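Long-range contact in biliverdin reductase (Synechocystis sp., PDB 5B3T), which probably reduces biliverdin to bilirubin with NAD(P)H, as a Rossmann-fold enzyme of the Gfo/Idh/MocA family: residues 89-94 and 115-120. Sequence-based numbering, arbitrary orientation.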
loop_
_atom_site.group_PDB
_atom_site.type_symbol
_atom_site.label_atom_id
_atom_site.label_comp_id
_atom_site.label_asym_id
_atom_site.label_seq_id
_atom_site.Cartn_x
_atom_site.Cartn_y
_atom_site.Cartn_z
ATOM N N ALA A 89 -1.402 -4.632 14.264
ATOM C CA ALA A 89 -1.418 -4.458 15.714
ATOM C C ALA A 89 -1.764 -3.025 16.098
ATOM O O ALA A 89 -2.498 -2.794 17.068
ATOM C CB ALA A 89 -0.067 -4.861 16.309
ATOM N N ILE A 90 -1.245 -2.046 15.355
ATOM C CA ILE A 90 -1.555 -0.652 15.654
ATOM C C ILE A 90 -3.019 -0.356 15.355
ATOM O O ILE A 90 -3.687 0.363 16.107
ATOM C CB ILE A 90 -0.614 0.287 14.877
ATOM C CG1 ILE A 90 0.841 0.045 15.283
ATOM C CG2 ILE A 90 -0.973 1.740 15.136
ATOM C CD1 ILE A 90 1.830 0.929 14.550
ATOM N N ALA A 91 -3.545 -0.912 14.261
ATOM C CA ALA A 91 -4.947 -0.690 13.921
ATOM C C ALA A 91 -5.876 -1.260 14.987
ATOM O O ALA A 91 -6.857 -0.614 15.371
ATOM C CB ALA A 91 -5.258 -1.302 12.557
ATOM N N GLU A 92 -5.589 -2.470 15.473
ATOM C CA GLU A 92 -6.427 -3.055 16.516
ATOM C C GLU A 92 -6.366 -2.233 17.796
ATOM O O GLU A 92 -7.396 -1.992 18.437
ATOM C CB GLU A 92 -6.010 -4.499 16.794
ATOM C CG GLU A 92 -6.782 -5.126 17.947
ATOM C CD GLU A 92 -6.516 -6.609 18.109
ATOM O OE1 GLU A 92 -5.384 -7.051 17.825
ATOM O OE2 GLU A 92 -7.442 -7.333 18.527
ATOM N N ALA A 93 -5.166 -1.793 18.185
ATOM C CA ALA A 93 -5.034 -0.996 19.400
ATOM C C ALA A 93 -5.762 0.335 19.264
ATOM O O ALA A 93 -6.430 0.785 20.203
ATOM C CB ALA A 93 -3.557 -0.772 19.724
ATOM N N ALA A 94 -5.648 0.977 18.098
ATOM C CA ALA A 94 -6.314 2.259 17.887
ATOM C C ALA A 94 -7.830 2.110 17.914
ATOM O O ALA A 94 -8.531 2.955 18.484
ATOM C CB ALA A 94 -5.859 2.874 16.564
ATOM N N LYS A 115 -10.085 -9.380 8.803
ATOM C CA LYS A 115 -11.506 -9.528 9.097
ATOM C C LYS A 115 -11.804 -9.195 10.554
ATOM O O LYS A 115 -12.842 -8.598 10.859
ATOM C CB LYS A 115 -11.962 -10.947 8.764
ATOM C CG LYS A 115 -11.817 -11.306 7.299
ATOM C CD LYS A 115 -12.800 -10.536 6.436
ATOM C CE LYS A 115 -14.213 -11.059 6.631
ATOM N NZ LYS A 115 -15.215 -10.243 5.898
ATOM N N LYS A 116 -10.905 -9.579 11.465
ATOM C CA LYS A 116 -11.079 -9.232 12.872
ATOM C C LYS A 116 -11.060 -7.721 13.066
ATOM O O LYS A 116 -11.804 -7.185 13.896
ATOM C CB LYS A 116 -9.991 -9.902 13.711
ATOM C CG LYS A 116 -10.108 -9.659 15.210
ATOM C CD LYS A 116 -8.993 -10.365 15.966
ATOM C CE LYS A 116 -9.107 -10.140 17.464
ATOM N NZ LYS A 116 -8.043 -10.860 18.218
ATOM N N LEU A 117 -10.224 -7.018 12.298
ATOM C CA LEU A 117 -10.211 -5.558 12.355
ATOM C C LEU A 117 -11.499 -4.970 11.797
ATOM O O LEU A 117 -12.028 -3.992 12.338
ATOM C CB LEU A 117 -9.008 -5.009 11.585
ATOM C CG LEU A 117 -7.613 -5.284 12.142
ATOM C CD1 LEU A 117 -6.547 -4.795 11.173
ATOM C CD2 LEU A 117 -7.465 -4.611 13.484
ATOM N N GLN A 118 -12.003 -5.539 10.700
ATOM C CA GLN A 118 -13.240 -5.054 10.099
ATOM C C GLN A 118 -14.408 -5.192 11.071
ATOM O O GLN A 118 -15.202 -4.260 11.244
ATOM C CB GLN A 118 -13.514 -5.821 8.806
ATOM C CG GLN A 118 -14.827 -5.491 8.126
ATOM C CD GLN A 118 -15.143 -6.459 7.003
ATOM O OE1 GLN A 118 -14.959 -7.669 7.143
ATOM N NE2 GLN A 118 -15.613 -5.932 5.879
ATOM N N GLN A 119 -14.522 -6.354 11.717
ATOM C CA GLN A 119 -15.585 -6.566 12.694
ATOM C C GLN A 119 -15.434 -5.634 13.890
ATOM O O GLN A 119 -16.422 -5.079 14.384
ATOM C CB GLN A 119 -15.587 -8.027 13.146
ATOM C CG GLN A 119 -16.658 -8.374 14.173
ATOM C CD GLN A 119 -18.057 -8.036 13.704
ATOM O OE1 GLN A 119 -18.816 -7.370 14.408
ATOM N NE2 GLN A 119 -18.408 -8.496 12.510
ATOM N N LEU A 120 -14.200 -5.447 14.368
ATOM C CA LEU A 120 -13.971 -4.596 15.531
ATOM C C LEU A 120 -14.359 -3.150 15.247
ATOM O O LEU A 120 -14.972 -2.486 16.091
ATOM C CB LEU A 120 -12.507 -4.686 15.964
ATOM C CG LEU A 120 -12.073 -3.741 17.087
ATOM C CD1 LEU A 120 -12.831 -4.041 18.372
ATOM C CD2 LEU A 120 -10.571 -3.823 17.312
#
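E92 and L117 hold the centre of this helix-to-helix contact, their CA atoms being the nearest pair across it at 6.2 Å. L117 reaches over with both branches of its fork. CD2 presses on the backbone and first side-chain carbon of E92, 3.5 Å from E92 N and 3.6 Å from E92 CB, while CD1 lies 4.0 Å from A91 CB. With CG anti to the carbonyl carbon (chi1 -67°), the leucine puts its two methyls side by side against A91 and E92. One turn later L120 comes in: its CD2 lies 3.8 Å from the carbonyl oxygen E92 O and also meets the aliphatic E92 CG, the two side chains crossing at about a right angle.

Beyond the leucines, E92 and K116 both leave their helices with CG anti to the backbone N and run on extended, which brings their charged ends together at the outer margin. E92 OE2 lies 3.6 Å from K116 NZ, a salt bridge at a distance long for a hydrogen bond, and 3.4 Å from K116 CE; no hydrogen bond forms across the two segments. K116 is exposed, so the pair lies on the solvent side of the contact, outside the leucine packing.

The short axes approach to 10.1 Å at 18°, nearly parallel, as expected of successive helices in the beta-alpha-beta crossovers of a Rossmann fold. Helix 87-96 leads into strand 100-104, and helix 111-124 into strand 128-131, the edge strand of the parallel sheet. On the sheet side A91 also touches I80 of strand 77-80; L117 rests on L107 and A108 of a loop, and on its far side helix 87-96 packs I90 and A93 against W66 of helix 66-70.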